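Local coordinates for protein Dot/Icm T4SS effector (Legionella pneumophila, PDB 6VVC) that acts as a kinase that Legionella delivers through its Dot/Icm type IV secretion system and that host inositol hexakisphosphate activates, at residues Val47-Phe52 with Asp59-Trp64; His29-Pro34 with Phe116-Asn121; His123-Gln128 with Leu142-Ile147. All blocks are in the same frame, centred on the assembly; numbering follows the deposited sequence.

Contact 1. Residues Val47-Phe52 with Asp59-Trp64; sequences VYAVRF and DYVLMW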
loop_
_atom_site.group_PDB
_atom_site.type_symbol
_atom_site.label_atom_id
_atom_site.label_comp_id
_atom_site.label_asym_id
_atom_site.label_seq_id
_atom_site.Cartn_x
_atom_site.Cartn_y
_atom_site.Cartn_z
ATOM N N VAL A 47 0.158 17.287 -1.091
ATOM C CA VAL A 47 1.614 17.183 -1.122
ATOM C C VAL A 47 2.008 16.171 -2.190
ATOM O O VAL A 47 1.531 15.030 -2.188
ATOM C CB VAL A 47 2.179 16.796 0.255
ATOM C CG1 VAL A 47 3.687 16.598 0.185
ATOM C CG2 VAL A 47 1.836 17.874 1.276
ATOM N N TYR A 48 2.889 16.598 -3.096
ATOM C CA TYR A 48 3.288 15.829 -4.261
ATOM C C TYR A 48 4.795 15.602 -4.255
ATOM O O TYR A 48 5.563 16.445 -3.784
ATOM C CB TYR A 48 2.926 16.561 -5.570
ATOM C CG TYR A 48 1.453 16.786 -5.834
ATOM C CD1 TYR A 48 0.766 17.825 -5.227
ATOM C CD2 TYR A 48 0.759 15.981 -6.728
ATOM C CE1 TYR A 48 -0.577 18.043 -5.482
ATOM C CE2 TYR A 48 -0.581 16.189 -6.989
ATOM C CZ TYR A 48 -1.244 17.223 -6.365
ATOM O OH TYR A 48 -2.580 17.432 -6.625
ATOM N N ALA A 49 5.214 14.463 -4.798
ATOM C CA ALA A 49 6.604 14.247 -5.181
ATOM C C ALA A 49 6.717 14.423 -6.690
ATOM O O ALA A 49 5.897 13.886 -7.442
ATOM C CB ALA A 49 7.093 12.858 -4.772
ATOM N N VAL A 50 7.719 15.182 -7.126
ATOM C CA VAL A 50 7.960 15.435 -8.542
ATOM C C VAL A 50 9.340 14.907 -8.896
ATOM O O VAL A 50 10.329 15.250 -8.238
ATOM C CB VAL A 50 7.854 16.931 -8.890
ATOM C CG1 VAL A 50 8.165 17.150 -10.369
ATOM C CG2 VAL A 50 6.473 17.462 -8.548
ATOM N N ARG A 51 9.405 14.085 -9.937
ATOM C CA ARG A 51 10.667 13.565 -10.440
ATOM C C ARG A 51 11.239 14.505 -11.491
ATOM O O ARG A 51 10.517 14.984 -12.372
ATOM C CB ARG A 51 10.466 12.170 -11.030
ATOM C CG ARG A 51 11.660 11.642 -11.795
ATOM C CD ARG A 51 11.430 10.216 -12.268
ATOM N NE ARG A 51 12.295 9.284 -11.549
ATOM C CZ ARG A 51 11.880 8.229 -10.852
ATOM N NH1 ARG A 51 10.592 7.915 -10.772
ATOM N NH2 ARG A 51 12.774 7.469 -10.240
ATOM N N PHE A 52 12.543 14.760 -11.398
ATOM C CA PHE A 52 13.232 15.672 -12.295
ATOM C C PHE A 52 14.358 14.957 -13.031
ATOM O O PHE A 52 14.899 13.953 -12.557
ATOM C CB PHE A 52 13.817 16.869 -11.532
ATOM C CG PHE A 52 12.806 17.920 -11.178
ATOM C CD1 PHE A 52 12.067 17.827 -10.010
ATOM C CD2 PHE A 52 12.602 19.009 -12.011
ATOM C CE1 PHE A 52 11.141 18.798 -9.681
ATOM C CE2 PHE A 52 11.677 19.982 -11.688
ATOM C CZ PHE A 52 10.946 19.877 -10.522
ATOM N N ASP A 59 7.498 13.834 -13.981
ATOM C CA ASP A 59 6.377 13.038 -13.508
ATOM C C ASP A 59 6.084 13.471 -12.082
ATOM O O ASP A 59 6.951 14.025 -11.400
ATOM C CB ASP A 59 6.704 11.545 -13.576
ATOM C CG ASP A 59 5.479 10.673 -13.473
ATOM O OD1 ASP A 59 4.350 11.205 -13.561
ATOM O OD2 ASP A 59 5.651 9.447 -13.310
ATOM N N TYR A 60 4.855 13.217 -11.637
ATOM C CA TYR A 60 4.459 13.558 -10.278
ATOM C C TYR A 60 3.540 12.479 -9.726
ATOM O O TYR A 60 2.913 11.724 -10.472
ATOM C CB TYR A 60 3.758 14.927 -10.204
ATOM C CG TYR A 60 2.428 14.992 -10.923
ATOM C CD1 TYR A 60 1.250 14.634 -10.281
ATOM C CD2 TYR A 60 2.349 15.424 -12.240
ATOM C CE1 TYR A 60 0.034 14.693 -10.932
ATOM C CE2 TYR A 60 1.137 15.488 -12.899
ATOM C CZ TYR A 60 -0.017 15.122 -12.238
ATOM O OH TYR A 60 -1.226 15.184 -12.890
ATOM N N VAL A 61 3.477 12.413 -8.398
ATOM C CA VAL A 61 2.556 11.529 -7.696
ATOM C C VAL A 61 2.058 12.245 -6.449
ATOM O O VAL A 61 2.837 12.868 -5.719
ATOM C CB VAL A 61 3.212 10.178 -7.336
ATOM C CG1 VAL A 61 4.457 10.388 -6.487
ATOM C CG2 VAL A 61 2.210 9.283 -6.619
ATOM N N LEU A 62 0.754 12.159 -6.212
ATOM C CA LEU A 62 0.115 12.793 -5.067
ATOM C C LEU A 62 0.225 11.861 -3.867
ATOM O O LEU A 62 -0.286 10.736 -3.900
ATOM C CB LEU A 62 -1.343 13.106 -5.395
ATOM C CG LEU A 62 -2.131 14.014 -4.450
ATOM C CD1 LEU A 62 -3.424 14.443 -5.132
ATOM C CD2 LEU A 62 -2.423 13.317 -3.133
ATOM N N MET A 63 0.885 12.325 -2.807
ATOM C CA MET A 63 1.186 11.472 -1.663
ATOM C C MET A 63 0.163 11.596 -0.542
ATOM O O MET A 63 -0.322 10.577 -0.037
ATOM C CB MET A 63 2.595 11.784 -1.139
ATOM C CG MET A 63 3.691 11.494 -2.155
ATOM S SD MET A 63 5.360 11.617 -1.484
ATOM C CE MET A 63 5.378 13.319 -0.926
ATOM N N TRP A 64 -0.184 12.815 -0.132
ATOM C CA TRP A 64 -1.177 12.984 0.920
ATOM C C TRP A 64 -1.763 14.387 0.854
ATOM O O TRP A 64 -1.256 15.269 0.157
ATOM C CB TRP A 64 -0.584 12.708 2.311
ATOM C CG TRP A 64 0.414 13.723 2.812
ATOM C CD1 TRP A 64 0.144 14.954 3.335
ATOM C CD2 TRP A 64 1.839 13.571 2.865
ATOM N NE1 TRP A 64 1.311 15.583 3.699
ATOM C CE2 TRP A 64 2.366 14.754 3.421
ATOM C CE3 TRP A 64 2.720 12.551 2.492
ATOM C CZ2 TRP A 64 3.732 14.947 3.611
ATOM C CZ3 TRP A 64 4.078 12.744 2.679
ATOM C CH2 TRP A 64 4.570 13.933 3.235
HETATM O O HOH W 1 8.331 8.545 -13.073
#
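Val47 faces two residues at once, Met63 and Trp64, at a classic beta bulge in the antiparallel hairpin of strands 46-53 and 56-65. The bonding gives the evidence: Val47 O accepts from Met63 N at 2.8 Å and, weakly, from Trp64 N at 3.5 Å, while Val47 N donates to Trp64 O. Past the bulge the pairing is regular, with Ala49-Val61 and Arg51-Asp59 hydrogen-bonded and Tyr48-Leu62 and Val50-Tyr60 non-hydrogen-bonded. Trp64 carries its CG between its own backbone N and carbonyl carbon (chi1 69°), which lays the indole beside Val47. Val47 CB sits over the five-membered ring in a CH-pi contact, 3.9 Å from its centroid. Met63, bent at its last torsion, brings CE to 3.9 Å from Val47 CG1 and rests SD against Ala49 CB. On the other face Leu62 CG lies over the Tyr48 ring, 4.1 Å from the centroid, and the Tyr60 ring meets Tyr48 obliquely, planes at 72°. Near the hairpin turn a water accepts from Arg51 NH1 and donates to Asp59 OD2, two atoms 5.8 Å apart. Arg51 also forms salt bridges with Glu37 and Glu126, and Asp59 one with Lys132; Glu126 and Lys132 are on helix 114-133. Apolar and aromatic packing therefore accompanies the backbone bonds on both faces, whereas the charges of Arg51 and Asp59 also tie the hairpin to the helix.

Contact 2. Residues His29-Pro34 with Phe116-Asn121; sequences HYLSEP and FYEEIN. With EDO (1,2-ethanediol), chain B.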
loop_
_atom_site.group_PDB
_atom_site.type_symbol
_atom_site.label_atom_id
_atom_site.label_comp_id
_atom_site.label_asym_id
_atom_site.label_seq_id
_atom_site.Cartn_x
_atom_site.Cartn_y
_atom_site.Cartn_z
ATOM N N HIS A 29 12.493 19.639 3.986
ATOM C CA HIS A 29 11.976 18.872 5.108
ATOM C C HIS A 29 12.205 17.374 4.952
ATOM O O HIS A 29 12.109 16.643 5.944
ATOM C CB HIS A 29 10.476 19.131 5.289
ATOM C CG HIS A 29 10.151 20.494 5.817
ATOM N ND1 HIS A 29 9.879 20.730 7.148
ATOM C CD2 HIS A 29 10.043 21.690 5.193
ATOM C CE1 HIS A 29 9.625 22.014 7.322
ATOM N NE2 HIS A 29 9.717 22.620 6.152
ATOM N N TYR A 30 12.517 16.904 3.740
ATOM C CA TYR A 30 12.511 15.470 3.469
ATOM C C TYR A 30 13.758 14.992 2.734
ATOM O O TYR A 30 14.184 13.846 2.916
ATOM C CB TYR A 30 11.260 15.105 2.660
ATOM C CG TYR A 30 9.961 15.435 3.359
ATOM C CD1 TYR A 30 9.549 14.718 4.474
ATOM C CD2 TYR A 30 9.143 16.456 2.898
ATOM C CE1 TYR A 30 8.360 15.015 5.113
ATOM C CE2 TYR A 30 7.952 16.759 3.531
ATOM C CZ TYR A 30 7.566 16.034 4.638
ATOM O OH TYR A 30 6.381 16.330 5.274
ATOM N N LEU A 31 14.343 15.845 1.896
ATOM C CA LEU A 31 15.560 15.519 1.164
ATOM C C LEU A 31 16.571 16.641 1.366
ATOM O O LEU A 31 16.202 17.798 1.581
ATOM C CB LEU A 31 15.299 15.321 -0.343
ATOM C CG LEU A 31 14.351 14.200 -0.776
ATOM C CD1 LEU A 31 14.149 14.255 -2.285
ATOM C CD2 LEU A 31 14.864 12.829 -0.362
ATOM N N SER A 32 17.851 16.289 1.294
ATOM C CA SER A 32 18.904 17.257 1.557
ATOM C C SER A 32 19.202 18.082 0.300
ATOM O O SER A 32 18.670 17.836 -0.784
ATOM C CB SER A 32 20.164 16.551 2.062
ATOM O OG SER A 32 20.718 15.702 1.074
ATOM N N GLU A 33 20.077 19.071 0.468
ATOM C CA GLU A 33 20.284 20.070 -0.580
ATOM C C GLU A 33 20.777 19.477 -1.892
ATOM O O GLU A 33 20.155 19.746 -2.936
ATOM C CB GLU A 33 21.251 21.141 -0.064
ATOM C CG GLU A 33 20.706 21.954 1.100
ATOM C CD GLU A 33 21.711 22.963 1.625
ATOM O OE1 GLU A 33 22.895 22.879 1.236
ATOM O OE2 GLU A 33 21.319 23.838 2.425
ATOM N N PRO A 34 21.852 18.685 -1.934
ATOM C CA PRO A 34 22.436 18.306 -3.225
ATOM C C PRO A 34 21.659 17.253 -4.002
ATOM O O PRO A 34 22.124 16.836 -5.067
ATOM C CB PRO A 34 23.826 17.777 -2.832
ATOM C CG PRO A 34 23.639 17.243 -1.463
ATOM C CD PRO A 34 22.620 18.136 -0.797
ATOM N N PHE A 116 20.717 8.411 6.883
ATOM C CA PHE A 116 20.027 7.130 7.018
ATOM C C PHE A 116 18.547 7.267 6.682
ATOM O O PHE A 116 17.985 6.432 5.961
ATOM C CB PHE A 116 20.223 6.611 8.446
ATOM C CG PHE A 116 19.483 5.339 8.753
ATOM C CD1 PHE A 116 20.059 4.106 8.491
ATOM C CD2 PHE A 116 18.227 5.376 9.336
ATOM C CE1 PHE A 116 19.388 2.934 8.786
ATOM C CE2 PHE A 116 17.551 4.206 9.635
ATOM C CZ PHE A 116 18.132 2.984 9.358
ATOM N N TYR A 117 17.904 8.318 7.187
ATOM C CA TYR A 117 16.485 8.525 6.931
ATOM C C TYR A 117 16.225 9.026 5.518
ATOM O O TYR A 117 15.190 8.697 4.928
ATOM C CB TYR A 117 15.910 9.512 7.947
ATOM C CG TYR A 117 15.954 9.005 9.369
ATOM C CD1 TYR A 117 15.064 8.034 9.804
ATOM C CD2 TYR A 117 16.881 9.499 10.279
ATOM C CE1 TYR A 117 15.096 7.564 11.102
ATOM C CE2 TYR A 117 16.918 9.037 11.582
ATOM C CZ TYR A 117 16.024 8.068 11.987
ATOM O OH TYR A 117 16.055 7.601 13.280
ATOM N N GLU A 118 17.144 9.817 4.963
ATOM C CA GLU A 118 16.974 10.310 3.601
ATOM C C GLU A 118 17.023 9.174 2.586
ATOM O O GLU A 118 16.320 9.214 1.572
ATOM C CB GLU A 118 18.039 11.358 3.293
ATOM C CG GLU A 118 18.083 11.807 1.843
ATOM C CD GLU A 118 19.006 12.992 1.637
ATOM O OE1 GLU A 118 19.615 13.452 2.627
ATOM O OE2 GLU A 118 19.120 13.465 0.488
ATOM N N GLU A 119 17.855 8.156 2.833
ATOM C CA GLU A 119 17.853 6.986 1.961
ATOM C C GLU A 119 16.512 6.266 2.019
ATOM O O GLU A 119 16.038 5.735 1.008
ATOM C CB GLU A 119 18.986 6.035 2.348
ATOM C CG GLU A 119 20.368 6.515 1.943
ATOM C CD GLU A 119 21.446 5.482 2.217
ATOM O OE1 GLU A 119 22.258 5.696 3.142
ATOM O OE2 GLU A 119 21.473 4.449 1.515
ATOM N N ILE A 120 15.882 6.240 3.197
ATOM C CA ILE A 120 14.563 5.627 3.317
ATOM C C ILE A 120 13.531 6.436 2.543
ATOM O O ILE A 120 12.692 5.873 1.827
ATOM C CB ILE A 120 14.177 5.480 4.802
ATOM C CG1 ILE A 120 15.168 4.553 5.510
ATOM C CG2 ILE A 120 12.759 4.935 4.939
ATOM C CD1 ILE A 120 14.971 4.440 7.012
ATOM N N ASN A 121 13.576 7.766 2.663
ATOM C CA ASN A 121 12.621 8.602 1.940
ATOM C C ASN A 121 12.732 8.389 0.433
ATOM O O ASN A 121 11.715 8.331 -0.269
ATOM C CB ASN A 121 12.830 10.078 2.283
ATOM C CG ASN A 121 12.302 10.440 3.663
ATOM O OD1 ASN A 121 11.650 9.631 4.324
ATOM N ND2 ASN A 121 12.572 11.666 4.096
HETATM C C1 EDO B . 6.159 20.440 6.758
HETATM O O1 EDO B . 5.168 21.238 6.101
HETATM C C2 EDO B . 6.623 19.326 5.826
HETATM O O2 EDO B . 5.486 18.656 5.272
#
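Ser32 and Glu118 join the loop between strands 24-25 and 38-43 to helix 114-133, whose place after the first strands is consistent with the C helix of a kinase N-lobe. Glu118 reaches across fully extended, its CG anti to the backbone N (chi1 172°), and ends with OE2 gripped by two donors of one residue. Ser32 OG approaches Glu118 OE2 on its syn lone pair at 2.8 Å. Ser32 N meets Glu118 OE2 from above the carboxylate plane, 64° out of it, at 3.2 Å. The serine hydroxyl stands between its own backbone N and carbonyl carbon, close enough to its N-H for both to converge on one oxygen. Two bonds from different directions should limit rotation of the carboxylate. Beside the serine, Leu31 crosses the glutamate chain at about a right angle, CD2 lying 4.0 Å from Glu118 CG. One turn further along the helix, Asn121 points at the loop, and its amide also donates to Trp145 O of strand 144-146, joining three elements. Asn121 ND2 meets Tyr30 O at 3.0 Å, in the carbonyl plane on a lone pair, with that oxygen almost exactly in the amide plane of Asn121.

Contact 3. Residues His123-Gln128 with Leu142-Ile147; sequences HIIEQQ and LGLWNI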
loop_
_atom_site.group_PDB
_atom_site.type_symbol
_atom_site.label_atom_id
_atom_site.label_comp_id
_atom_site.label_asym_id
_atom_site.label_seq_id
_atom_site.Cartn_x
_atom_site.Cartn_y
_atom_site.Cartn_z
ATOM N N HIS A 123 13.630 5.677 -1.015
ATOM C CA HIS A 123 12.987 4.392 -1.274
ATOM C C HIS A 123 11.469 4.537 -1.284
ATOM O O HIS A 123 10.791 3.971 -2.149
ATOM C CB HIS A 123 13.431 3.373 -0.223
ATOM C CG HIS A 123 13.032 1.963 -0.529
ATOM N ND1 HIS A 123 12.778 1.032 0.456
ATOM C CD2 HIS A 123 12.866 1.318 -1.709
ATOM C CE1 HIS A 123 12.461 -0.123 -0.104
ATOM N NE2 HIS A 123 12.507 0.025 -1.416
ATOM N N ILE A 124 10.921 5.309 -0.340
ATOM C CA ILE A 124 9.476 5.495 -0.277
ATOM C C ILE A 124 8.971 6.234 -1.509
ATOM O O ILE A 124 7.933 5.881 -2.078
ATOM C CB ILE A 124 9.086 6.237 1.015
ATOM C CG1 ILE A 124 9.390 5.373 2.239
ATOM C CG2 ILE A 124 7.612 6.624 0.977
ATOM C CD1 ILE A 124 9.295 6.123 3.550
ATOM N N ILE A 125 9.680 7.284 -1.931
ATOM C CA ILE A 125 9.257 8.024 -3.117
ATOM C C ILE A 125 9.219 7.102 -4.327
ATOM O O ILE A 125 8.287 7.154 -5.140
ATOM C CB ILE A 125 10.179 9.235 -3.357
ATOM C CG1 ILE A 125 9.975 10.275 -2.253
ATOM C CG2 ILE A 125 9.912 9.837 -4.734
ATOM C CD1 ILE A 125 11.042 11.348 -2.203
ATOM N N GLU A 126 10.227 6.241 -4.465
ATOM C CA GLU A 126 10.228 5.288 -5.567
ATOM C C GLU A 126 9.120 4.257 -5.406
ATOM O O GLU A 126 8.582 3.766 -6.405
ATOM C CB GLU A 126 11.591 4.604 -5.669
ATOM C CG GLU A 126 11.946 4.155 -7.075
ATOM C CD GLU A 126 12.021 5.314 -8.047
ATOM O OE1 GLU A 126 12.823 6.243 -7.809
ATOM O OE2 GLU A 126 11.269 5.307 -9.043
ATOM N N GLN A 127 8.764 3.914 -4.165
ATOM C CA GLN A 127 7.598 3.066 -3.947
ATOM C C GLN A 127 6.334 3.732 -4.474
ATOM O O GLN A 127 5.489 3.075 -5.092
ATOM C CB GLN A 127 7.454 2.740 -2.459
ATOM C CG GLN A 127 8.484 1.744 -1.953
ATOM C CD GLN A 127 8.563 1.675 -0.436
ATOM O OE1 GLN A 127 7.850 2.383 0.274
ATOM N NE2 GLN A 127 9.439 0.813 0.066
ATOM N N GLN A 128 6.197 5.042 -4.253
ATOM C CA GLN A 128 5.002 5.751 -4.701
ATOM C C GLN A 128 4.852 5.680 -6.216
ATOM O O GLN A 128 3.760 5.415 -6.732
ATOM C CB GLN A 128 5.057 7.206 -4.232
ATOM C CG GLN A 128 4.888 7.384 -2.733
ATOM C CD GLN A 128 3.434 7.374 -2.306
ATOM O OE1 GLN A 128 2.584 6.773 -2.966
ATOM N NE2 GLN A 128 3.136 8.048 -1.200
ATOM N N LEU A 142 0.877 6.952 2.424
ATOM C CA LEU A 142 2.257 6.801 2.863
ATOM C C LEU A 142 2.851 8.159 3.217
ATOM O O LEU A 142 2.596 9.156 2.535
ATOM C CB LEU A 142 3.106 6.144 1.768
ATOM C CG LEU A 142 2.577 4.831 1.188
ATOM C CD1 LEU A 142 3.475 4.329 0.066
ATOM C CD2 LEU A 142 2.452 3.790 2.285
ATOM N N GLY A 143 3.658 8.186 4.280
ATOM C CA GLY A 143 4.353 9.373 4.699
ATOM C C GLY A 143 5.844 9.300 4.444
ATOM O O GLY A 143 6.339 8.454 3.685
ATOM N N LEU A 144 6.576 10.201 5.095
ATOM C CA LEU A 144 8.018 10.308 4.938
ATOM C C LEU A 144 8.636 10.684 6.278
ATOM O O LEU A 144 7.951 11.167 7.184
ATOM C CB LEU A 144 8.402 11.359 3.885
ATOM C CG LEU A 144 8.051 11.112 2.418
ATOM C CD1 LEU A 144 8.372 12.355 1.600
ATOM C CD2 LEU A 144 8.800 9.908 1.873
ATOM N N TRP A 145 9.944 10.461 6.394
ATOM C CA TRP A 145 10.696 10.931 7.550
ATOM C C TRP A 145 10.988 12.417 7.387
ATOM O O TRP A 145 11.573 12.834 6.378
ATOM C CB TRP A 145 12.006 10.163 7.705
ATOM C CG TRP A 145 11.866 8.768 8.220
ATOM C CD1 TRP A 145 11.846 7.620 7.482
ATOM C CD2 TRP A 145 11.749 8.368 9.591
ATOM N NE1 TRP A 145 11.719 6.529 8.309
ATOM C CE2 TRP A 145 11.656 6.962 9.608
ATOM C CE3 TRP A 145 11.711 9.062 10.804
ATOM C CZ2 TRP A 145 11.526 6.236 10.791
ATOM C CZ3 TRP A 145 11.582 8.339 11.980
ATOM C CH2 TRP A 145 11.491 6.942 11.963
ATOM N N ASN A 146 10.594 13.220 8.367
ATOM C CA ASN A 146 10.928 14.636 8.377
ATOM C C ASN A 146 12.314 14.812 8.994
ATOM O O ASN A 146 12.521 14.480 10.166
ATOM C CB ASN A 146 9.878 15.433 9.144
ATOM C CG ASN A 146 10.074 16.931 9.018
ATOM O OD1 ASN A 146 11.142 17.460 9.328
ATOM N ND2 ASN A 146 9.043 17.623 8.550
ATOM N N ILE A 147 13.253 15.330 8.204
ATOM C CA ILE A 147 14.644 15.481 8.618
ATOM C C ILE A 147 15.040 16.956 8.704
ATOM O O ILE A 147 16.229 17.272 8.740
ATOM C CB ILE A 147 15.589 14.715 7.680
ATOM C CG1 ILE A 147 15.404 15.197 6.236
ATOM C CG2 ILE A 147 15.349 13.215 7.790
ATOM C CD1 ILE A 147 16.489 14.738 5.290
HETATM O O HOH W 2 0.500 8.044 -0.228
HETATM O O HOH W 3 5.065 9.374 0.637
#
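Ile124 and Leu144 make the directly packed, apolar half of this contact, while Gln128 and Leu142 make a polar half bridged by two waters. In the apolar half the two side chains slide past each other in opposite directions, and Ile124 CG2 comes within 3.6 Å of Leu144 CD2. The same methyl lies 3.5 Å from Gly143 O; with CG2 anti to the backbone N of Ile124, it projects from the helix at the strand. Ile125 adds only a distant touch, its CG1 4.3 Å from Leu144 CD2. In the other half Gln128 is bent at chi2 (-82°), and NE2 comes alongside Leu142 CB at 3.5 Å. Polar linkage there runs through the waters. One accepts from Gln128 NE2 and from Leu142 N, at 2.8 Å and 2.9 Å. The other accepts from Gln128 NE2 and donates weakly to Leu142 O. Gln128 OE1 is held by Gln137, so both ends of the amide are engaged and its rotation is probably fixed. Helix 114-133 thus packs here on Leu142 to Leu144, the run that leads into strand 144-146, which pairs with strand 154-156, while Leu144 also touches Ile40 of strand 38-43 and Met63 of strand 56-65.

Overall arrangement
All three contacts lie on one side of the chain's centre and meet around helix 114-133. Contacts 2 and 3 use successive parts of it, their centres 9 Å apart; the His29 O - Ile147 N pair at 2.9 Å, a probable hydrogen bond, joins their non-helical segments directly. The hairpin of contact 1 lies about 11 Å from contact 3, centre to centre, and touches it where Trp64 CE3 packs 3.4 Å from Leu142 O. Contacts 1 and 2 are about 15 Å apart, yet Trp64 CZ2 comes within 3.4 Å of Tyr30 OH. Beside these two aromatic residues sits a 1,2-ethanediol, probably from the crystallisation liquor.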